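Nucleocapsid protein (PDB 2IC6) probably packages the single-stranded RNA genome of Sin Nombre virus, with this amino-terminal domain forming an antiparallel coiled coil. Local coordinates at residues S5-V10 / D70-Q75; V22-K27 / A52-L57; Q26-A31 / S45-R50. The protein carries 1 engineered substitution. All blocks are in the same frame, centred on the assembly; numbering follows the deposited sequence.

Contact 1 of 3, residues S5-V10 / D70-Q75; sequences STLKEV and DLIAAQ
Leu7 reaches from helix 6-37 onto the last turn of helix 41-74, and its two methyl groups divide the apolar work. CD1 lies beside Leu71 CB at 3.8 Å, while CD2 turns toward the neighbouring residue and meets Ile72 CG1 at 3.7 Å. With CG set anti to the carbonyl carbon (chi1 -78°), the isobutyl group runs past the side chain of Leu71 in the opposite direction, so the two leucines lie alongside each other. Leu71 then extends beyond Leu7: its CD1 meets Val10 CG2 at 3.7 Å, and these two branched ends approach tip to tip. Leu68, one turn earlier on helix 41-74, also touches both Leu7 and Val10 and carries the apolar seam inward.

Looser contacts come from side chains of mixed character, which meet their partners through carbon. Thr6 contributes its methyl, CG2 lying 4.1 Å from Leu71 CD1, with the two side chains about perpendicular. Gln75 offers the aliphatic part of its chain, its CG standing 4.2 Å from Leu7 CD1.

Between these segments the contact is made through carbon, and the backbone bonds run within each helix. Val10 N is bonded to Thr6 O at 3.1 Å in the first turn of helix 6-37, and Ala74 N to Asp70 O closes a late turn of its partner. The short axes run 159° apart in direction, nearly antiparallel, and approach to 10.6 Å, with none of the touching residues fully buried. Leu7 thus sits as a knob in the hole formed by Leu68, Leu71, Ile72 and Gln75, the knobs-into-holes packing that defines a coiled coil, here at the end of an antiparallel helical hairpin where the two ends of the modelled fragment lie side by side.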
loop_
_atom_site.group_PDB
_atom_site.type_symbol
_atom_site.label_atom_id
_atom_site.label_comp_id
_atom_site.label_asym_id
_atom_site.label_seq_id
_atom_site.Cartn_x
_atom_site.Cartn_y
_atom_site.Cartn_z
ATOM N N SER A 5 -17.163 -11.957 13.167
ATOM C CA SER A 5 -17.954 -11.276 12.101
ATOM C C SER A 5 -17.524 -9.990 11.402
ATOM O O SER A 5 -16.481 -10.005 10.786
ATOM C CB SER A 5 -19.196 -11.978 11.630
ATOM O OG SER A 5 -18.980 -12.381 10.283
ATOM N N THR A 6 -18.222 -8.856 11.522
ATOM C CA THR A 6 -17.810 -7.636 10.814
ATOM C C THR A 6 -16.376 -7.182 11.171
ATOM O O THR A 6 -15.580 -6.800 10.278
ATOM C CB THR A 6 -18.793 -6.499 11.002
ATOM O OG1 THR A 6 -20.038 -6.886 10.394
ATOM C CG2 THR A 6 -18.253 -5.217 10.383
ATOM N N LEU A 7 -16.054 -7.119 12.452
ATOM C CA LEU A 7 -14.726 -6.689 12.867
ATOM C C LEU A 7 -13.668 -7.634 12.342
ATOM O O LEU A 7 -12.593 -7.201 11.925
ATOM C CB LEU A 7 -14.561 -6.503 14.384
ATOM C CG LEU A 7 -15.153 -5.196 14.953
ATOM C CD1 LEU A 7 -16.662 -5.118 14.924
ATOM C CD2 LEU A 7 -14.607 -4.999 16.360
ATOM N N LYS A 8 -13.914 -8.947 12.393
ATOM C CA LYS A 8 -12.930 -9.879 11.862
ATOM C C LYS A 8 -12.766 -9.664 10.348
ATOM O O LYS A 8 -11.630 -9.769 9.842
ATOM C CB LYS A 8 -13.341 -11.325 12.166
ATOM C CG LYS A 8 -12.497 -12.410 11.571
ATOM C CD LYS A 8 -11.034 -12.346 11.904
ATOM C CE LYS A 8 -10.294 -13.645 11.506
ATOM N NZ LYS A 8 -8.815 -13.424 11.530
ATOM N N GLU A 9 -13.860 -9.375 9.628
ATOM C CA GLU A 9 -13.753 -9.154 8.192
ATOM C C GLU A 9 -12.841 -7.983 7.897
ATOM O O GLU A 9 -12.005 -8.053 6.981
ATOM C CB GLU A 9 -15.145 -8.942 7.600
ATOM C CG GLU A 9 -15.850 -10.200 7.427
ATOM C CD GLU A 9 -17.236 -10.052 6.821
ATOM O OE1 GLU A 9 -17.935 -11.100 6.865
ATOM O OE2 GLU A 9 -17.664 -8.950 6.342
ATOM N N VAL A 10 -13.008 -6.909 8.636
ATOM C CA VAL A 10 -12.183 -5.713 8.467
ATOM C C VAL A 10 -10.751 -6.041 8.801
ATOM O O VAL A 10 -9.832 -5.654 8.073
ATOM C CB VAL A 10 -12.739 -4.488 9.245
ATOM C CG1 VAL A 10 -11.818 -3.268 9.098
ATOM C CG2 VAL A 10 -14.189 -4.146 8.731
ATOM N N ASP A 70 -13.289 2.675 15.096
ATOM C CA ASP A 70 -14.652 3.040 15.423
ATOM C C ASP A 70 -15.561 1.805 15.601
ATOM O O ASP A 70 -16.437 1.783 16.504
ATOM C CB ASP A 70 -15.272 4.009 14.440
ATOM C CG ASP A 70 -15.165 5.407 14.927
ATOM O OD1 ASP A 70 -14.493 6.145 14.279
ATOM O OD2 ASP A 70 -15.722 5.764 16.013
ATOM N N LEU A 71 -15.382 0.743 14.859
ATOM C CA LEU A 71 -16.122 -0.496 15.088
ATOM C C LEU A 71 -15.875 -1.024 16.515
ATOM O O LEU A 71 -16.803 -1.435 17.227
ATOM C CB LEU A 71 -15.745 -1.578 14.065
ATOM C CG LEU A 71 -16.287 -1.385 12.646
ATOM C CD1 LEU A 71 -15.560 -2.337 11.664
ATOM C CD2 LEU A 71 -17.793 -1.591 12.589
ATOM N N ILE A 72 -14.611 -1.011 16.928
ATOM C CA ILE A 72 -14.214 -1.453 18.277
ATOM C C ILE A 72 -14.870 -0.533 19.309
ATOM O O ILE A 72 -15.442 -1.005 20.291
ATOM C CB ILE A 72 -12.677 -1.489 18.416
ATOM C CG1 ILE A 72 -12.101 -2.629 17.590
ATOM C CG2 ILE A 72 -12.284 -1.620 19.921
ATOM C CD1 ILE A 72 -10.571 -2.555 17.324
ATOM N N ALA A 73 -14.756 0.784 19.151
ATOM C CA ALA A 73 -15.287 1.698 20.158
ATOM C C ALA A 73 -16.796 1.480 20.344
ATOM O O ALA A 73 -17.326 1.506 21.452
ATOM C CB ALA A 73 -15.007 3.131 19.746
ATOM N N ALA A 74 -17.506 1.176 19.256
ATOM C CA ALA A 74 -18.935 1.037 19.333
ATOM C C ALA A 74 -19.237 -0.245 20.062
ATOM O O ALA A 74 -20.137 -0.277 20.858
ATOM C CB ALA A 74 -19.555 1.035 17.925
ATOM N N GLN A 75 -18.466 -1.302 19.928
ATOM C CA GLN A 75 -18.737 -2.563 20.590
ATOM C C GLN A 75 -18.335 -2.470 22.064
ATOM O O GLN A 75 -18.918 -3.212 22.886
ATOM C CB GLN A 75 -18.017 -3.737 19.923
ATOM C CG GLN A 75 -18.567 -4.081 18.565
ATOM C CD GLN A 75 -20.041 -4.370 18.527
ATOM O OE1 GLN A 75 -20.829 -3.744 17.788
ATOM N NE2 GLN A 75 -20.442 -5.309 19.337
#

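Contact 2 of 3, residues V22-K27 / A52-L57; sequences VTTRQK and AAVSAL
Arg25 and Val54 meet at about a right angle near the middle of an antiparallel coiled coil, where helix 6-37 packs on helix 41-74. The arginine leaves its helix along the flank of the interface, and its CB makes no close approach to the opposite segment. The next carbon does: CG lies 3.9 Å from Val54 CG1 and equally far from CG2, at the fork of the valine. From there the chain is extended through CD (chi2 -173°), which brings NE to 3.8 Å from Val54 CG1. A turn about the last bond before the guanidinium (chi4 -72°) then presents the flat group's face to Val54 CG1, which stands 3.5 Å above the plane, offset toward the rim. CZ and NH1 are both 3.7 Å from that methyl. At the tip, NH1 forms a salt bridge to Glu58 OE2 on helix 41-74, so Arg25 packs on the valine through CG and one guanidinium face and joins the helices through its charge.

Val54 is itself a knob in a hole of Leu21, Thr24, Arg25 and Leu28, and it is buried. Its other methyl faces Thr24, modelled in two conformations. In the one described, Thr24 CG2 sits 3.8 Å from Val54 CG2 and also packs on Ala53 CB. The hydroxyl is directed back to its own helix, OG1 being hydrogen-bonded to Arg20 O. That same OG1 rests against a methyl, 3.6 Å from Leu57 CD1.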
loop_
_atom_site.group_PDB
_atom_site.type_symbol
_atom_site.label_atom_id
_atom_site.label_comp_id
_atom_site.label_asym_id
_atom_site.label_seq_id
_atom_site.Cartn_x
_atom_site.Cartn_y
_atom_site.Cartn_z
ATOM N N VAL A 22 3.544 -4.662 1.571
ATOM C CA VAL A 22 4.937 -5.137 1.618
ATOM C C VAL A 22 5.431 -5.507 0.211
ATOM O O VAL A 22 6.528 -5.119 -0.196
ATOM C CB VAL A 22 5.081 -6.316 2.570
ATOM C CG1 VAL A 22 6.445 -7.018 2.403
ATOM C CG2 VAL A 22 4.888 -5.842 4.012
ATOM N N THR A 23 4.671 -6.294 -0.555
ATOM C CA THR A 23 5.148 -6.712 -1.832
ATOM C C THR A 23 5.216 -5.539 -2.804
ATOM O O THR A 23 6.200 -5.418 -3.589
ATOM C CB THR A 23 4.295 -7.865 -2.357
ATOM O OG1 THR A 23 2.986 -7.544 -2.504
ATOM C CG2 THR A 23 4.369 -8.995 -1.425
ATOM N N THR A 24 4.239 -4.650 -2.769
ATOM C CA THR A 24 4.256 -3.479 -3.632
ATOM C C THR A 24 5.391 -2.548 -3.270
ATOM O O THR A 24 6.031 -1.947 -4.147
ATOM C CB THR A 24 2.910 -2.788 -3.683
ATOM O OG1 THR A 24 1.891 -3.748 -3.993
ATOM C CG2 THR A 24 2.872 -1.844 -4.849
ATOM N N ARG A 25 5.687 -2.397 -1.989
ATOM C CA ARG A 25 6.821 -1.579 -1.574
ATOM C C ARG A 25 8.134 -2.182 -2.033
ATOM O O ARG A 25 9.066 -1.424 -2.356
ATOM C CB ARG A 25 6.814 -1.310 -0.063
ATOM C CG ARG A 25 5.997 -0.147 0.343
ATOM C CD ARG A 25 6.100 0.245 1.823
ATOM N NE ARG A 25 5.625 1.663 2.087
ATOM C CZ ARG A 25 6.282 2.763 1.722
ATOM N NH1 ARG A 25 5.728 3.917 1.848
ATOM N NH2 ARG A 25 7.547 2.713 1.234
ATOM N N GLN A 26 8.257 -3.490 -2.096
ATOM C CA GLN A 26 9.496 -4.075 -2.636
ATOM C C GLN A 26 9.642 -3.718 -4.107
ATOM O O GLN A 26 10.716 -3.366 -4.577
ATOM C CB GLN A 26 9.543 -5.593 -2.401
ATOM C CG GLN A 26 10.832 -6.156 -2.934
ATOM C CD GLN A 26 12.047 -5.586 -2.278
ATOM O OE1 GLN A 26 12.125 -5.539 -1.070
ATOM N NE2 GLN A 26 13.004 -5.130 -3.067
ATOM N N LYS A 27 8.547 -3.812 -4.852
ATOM C CA LYS A 27 8.560 -3.421 -6.255
ATOM C C LYS A 27 8.923 -1.935 -6.418
ATOM O O LYS A 27 9.635 -1.559 -7.334
ATOM C CB LYS A 27 7.196 -3.757 -6.897
ATOM C CG LYS A 27 6.890 -5.236 -6.989
ATOM C CD LYS A 27 5.455 -5.481 -7.358
ATOM C CE LYS A 27 5.130 -6.901 -7.534
ATOM N NZ LYS A 27 5.314 -7.165 -8.979
ATOM N N ALA A 52 2.437 5.224 -7.083
ATOM C CA ALA A 52 0.984 5.383 -6.974
ATOM C C ALA A 52 0.360 4.160 -6.360
ATOM O O ALA A 52 -0.617 4.243 -5.605
ATOM C CB ALA A 52 0.345 5.725 -8.366
ATOM N N ALA A 53 0.864 2.968 -6.700
ATOM C CA ALA A 53 0.323 1.749 -6.158
ATOM C C ALA A 53 0.532 1.691 -4.642
ATOM O O ALA A 53 -0.411 1.291 -3.904
ATOM C CB ALA A 53 0.953 0.519 -6.852
ATOM N N VAL A 54 1.714 2.027 -4.187
ATOM C CA VAL A 54 1.971 2.049 -2.754
ATOM C C VAL A 54 1.118 3.058 -2.029
ATOM O O VAL A 54 0.514 2.767 -0.995
ATOM C CB VAL A 54 3.490 2.314 -2.508
ATOM C CG1 VAL A 54 3.771 2.693 -1.042
ATOM C CG2 VAL A 54 4.309 1.062 -2.927
ATOM N N SER A 55 1.043 4.265 -2.564
ATOM C CA SER A 55 0.264 5.311 -1.916
ATOM C C SER A 55 -1.208 4.981 -1.868
ATOM O O SER A 55 -1.850 5.234 -0.849
ATOM C CB SER A 55 0.380 6.625 -2.723
ATOM O OG SER A 55 1.645 7.256 -2.628
ATOM N N ALA A 56 -1.723 4.371 -2.935
ATOM C CA ALA A 56 -3.113 3.988 -2.939
ATOM C C ALA A 56 -3.407 2.938 -1.887
ATOM O O ALA A 56 -4.452 2.976 -1.221
ATOM C CB ALA A 56 -3.541 3.523 -4.318
ATOM N N LEU A 57 -2.484 2.002 -1.680
ATOM C CA LEU A 57 -2.648 0.998 -0.606
ATOM C C LEU A 57 -2.596 1.622 0.766
ATOM O O LEU A 57 -3.391 1.268 1.632
ATOM C CB LEU A 57 -1.551 -0.064 -0.742
ATOM C CG LEU A 57 -1.767 -1.129 -1.788
ATOM C CD1 LEU A 57 -0.464 -1.876 -2.083
ATOM C CD2 LEU A 57 -2.866 -2.102 -1.377
#

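Contact 3 of 3, residues Q26-A31 / S45-R50; sequences QKLKDA and STLQSR
Leu28 and Leu47 meet through their CD1 methyls, 3.5 Å apart, in the closely packed half of this contact. Both side chains start with CG anti to the backbone N, which swings their ends into the interface although neither CA-CB bond points straight across. The small side chain of Ala31 is consistent with the close backbones here: its CA is 5.1 Å from Leu47 CA, and its CB lies 4.0 Å from that same Leu47 CA. Thr46 adds its methyl to the alanine, while its hydroxyl is hydrogen-bonded within the helix to Val42 O. These are successive layers of the antiparallel coiled coil: Leu28 is a knob between Leu47, Arg50, Arg51 and Val54, and Leu47 fills the reciprocal hole of Leu28, Ala31, Glu32 and Val35.

Arg50 links this interior to the solvent side. Its CB packs 3.9 Å from Leu28 CA, but a bend at chi2 (-54°) carries the rest outward across Lys27, which is modelled in two conformations. In the one described, the guanidinium lies with one face over the lysine's aliphatic chain, Lys27 CD standing 3.7 Å above its plane and offset toward the rim. A water connects the helices at this edge, donating to Lys27 O and accepting from Arg50 NE at 3.0 Å. Farther out, within helix 6-37, Gln26 NE2 donates to Asp30 OD2 from above the carboxylate plane (N-H...O angle 157°).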
loop_
_atom_site.group_PDB
_atom_site.type_symbol
_atom_site.label_atom_id
_atom_site.label_comp_id
_atom_site.label_asym_id
_atom_site.label_seq_id
_atom_site.Cartn_x
_atom_site.Cartn_y
_atom_site.Cartn_z
ATOM N N GLN A 26 8.257 -3.490 -2.096
ATOM C CA GLN A 26 9.496 -4.075 -2.636
ATOM C C GLN A 26 9.642 -3.718 -4.107
ATOM O O GLN A 26 10.716 -3.366 -4.577
ATOM C CB GLN A 26 9.543 -5.593 -2.401
ATOM C CG GLN A 26 10.832 -6.156 -2.934
ATOM C CD GLN A 26 12.047 -5.586 -2.278
ATOM O OE1 GLN A 26 12.125 -5.539 -1.070
ATOM N NE2 GLN A 26 13.004 -5.130 -3.067
ATOM N N LYS A 27 8.547 -3.812 -4.852
ATOM C CA LYS A 27 8.560 -3.421 -6.255
ATOM C C LYS A 27 8.923 -1.935 -6.418
ATOM O O LYS A 27 9.635 -1.559 -7.334
ATOM C CB LYS A 27 7.196 -3.757 -6.897
ATOM C CG LYS A 27 6.890 -5.236 -6.989
ATOM C CD LYS A 27 5.455 -5.481 -7.358
ATOM C CE LYS A 27 5.130 -6.901 -7.534
ATOM N NZ LYS A 27 5.314 -7.165 -8.979
ATOM N N LEU A 28 8.440 -1.098 -5.501
ATOM C CA LEU A 28 8.838 0.295 -5.499
ATOM C C LEU A 28 10.328 0.463 -5.249
ATOM O O LEU A 28 10.980 1.239 -5.953
ATOM C CB LEU A 28 8.006 1.060 -4.448
ATOM C CG LEU A 28 8.410 2.501 -4.219
ATOM C CD1 LEU A 28 8.319 3.308 -5.500
ATOM C CD2 LEU A 28 7.591 3.093 -3.101
ATOM N N LYS A 29 10.879 -0.248 -4.270
ATOM C CA LYS A 29 12.317 -0.145 -3.980
ATOM C C LYS A 29 13.121 -0.511 -5.215
ATOM O O LYS A 29 14.108 0.175 -5.524
ATOM C CB LYS A 29 12.686 -1.046 -2.798
ATOM C CG LYS A 29 12.117 -0.562 -1.497
ATOM C CD LYS A 29 12.441 -1.519 -0.288
ATOM C CE LYS A 29 11.666 -1.202 0.942
ATOM N NZ LYS A 29 12.235 -2.077 1.980
ATOM N N ASP A 30 12.719 -1.561 -5.926
ATOM C CA ASP A 30 13.411 -1.950 -7.143
ATOM C C ASP A 30 13.362 -0.804 -8.158
ATOM O O ASP A 30 14.366 -0.499 -8.838
ATOM C CB ASP A 30 12.670 -3.169 -7.811
ATOM C CG ASP A 30 12.558 -4.508 -7.035
ATOM O OD1 ASP A 30 11.681 -5.404 -7.416
ATOM O OD2 ASP A 30 13.326 -4.737 -6.166
ATOM N N ALA A 31 12.167 -0.216 -8.345
ATOM C CA ALA A 31 12.023 0.843 -9.341
ATOM C C ALA A 31 12.816 2.100 -8.929
ATOM O O ALA A 31 13.381 2.769 -9.836
ATOM C CB ALA A 31 10.560 1.180 -9.524
ATOM N N SER A 45 8.817 6.251 -15.586
ATOM C CA SER A 45 7.450 5.854 -15.662
ATOM C C SER A 45 7.148 4.640 -14.762
ATOM O O SER A 45 6.119 4.607 -14.056
ATOM C CB SER A 45 7.062 5.597 -17.114
ATOM O OG SER A 45 5.760 5.084 -17.194
ATOM N N THR A 46 8.024 3.658 -14.720
ATOM C CA THR A 46 7.852 2.512 -13.858
ATOM C C THR A 46 7.752 3.007 -12.406
ATOM O O THR A 46 6.906 2.579 -11.639
ATOM C CB THR A 46 9.053 1.559 -13.989
ATOM O OG1 THR A 46 9.213 1.146 -15.345
ATOM C CG2 THR A 46 8.916 0.335 -13.077
ATOM N N LEU A 47 8.654 3.892 -12.047
ATOM C CA LEU A 47 8.677 4.448 -10.698
ATOM C C LEU A 47 7.374 5.204 -10.351
ATOM O O LEU A 47 6.819 5.009 -9.251
ATOM C CB LEU A 47 9.886 5.365 -10.545
ATOM C CG LEU A 47 10.068 6.018 -9.183
ATOM C CD1 LEU A 47 10.118 4.973 -8.049
ATOM C CD2 LEU A 47 11.280 6.950 -9.224
ATOM N N GLN A 48 6.910 6.030 -11.257
ATOM C CA GLN A 48 5.661 6.751 -11.059
ATOM C C GLN A 48 4.533 5.784 -10.743
ATOM O O GLN A 48 3.739 6.018 -9.829
ATOM C CB GLN A 48 5.389 7.551 -12.284
ATOM C CG GLN A 48 4.125 8.390 -12.323
ATOM C CD GLN A 48 3.936 9.142 -13.682
ATOM O OE1 GLN A 48 4.600 8.839 -14.718
ATOM N NE2 GLN A 48 2.959 10.045 -13.696
ATOM N N SER A 49 4.435 4.704 -11.516
ATOM C CA SER A 49 3.401 3.733 -11.298
ATOM C C SER A 49 3.526 3.001 -9.965
ATOM O O SER A 49 2.532 2.794 -9.258
ATOM C CB SER A 49 3.369 2.725 -12.432
ATOM O OG SER A 49 2.990 3.309 -13.672
ATOM N N ARG A 50 4.721 2.552 -9.609
ATOM C CA ARG A 50 4.909 1.848 -8.356
ATOM C C ARG A 50 4.606 2.777 -7.173
ATOM O O ARG A 50 4.072 2.317 -6.169
ATOM C CB ARG A 50 6.320 1.272 -8.253
ATOM C CG ARG A 50 6.647 0.186 -9.258
ATOM C CD ARG A 50 5.661 -0.953 -9.236
ATOM N NE ARG A 50 6.141 -2.075 -10.049
ATOM C CZ ARG A 50 5.416 -3.124 -10.357
ATOM N NH1 ARG A 50 4.145 -3.183 -10.025
ATOM N NH2 ARG A 50 5.914 -4.115 -11.066
HETATM O O HOH W 1 9.112 -2.487 -9.980
#

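In the fold
All three contacts join helix 6-37 to helix 41-74, strung along one hairpin, with contacts 2 and 3 nested inside the loop closed by contact 1. Contacts 1 and 2 are surface contacts, and contact 3 is partly buried. Contact 1 lies at the open end, its centre about 22 Å from the chain centre, is made through carbon across its segments and has the widest helix separation. Contacts 2 and 3 are neighbours, centres about 8 Å apart, and merge where Val54 packs on Leu28. Contact 2, nearest the chain centre, surrounds one buried valine with partly exposed residues, its arginine pairing with Glu58 beyond the segments. Contact 3, toward the turn, buries three side chains and has an arginine bridged through water.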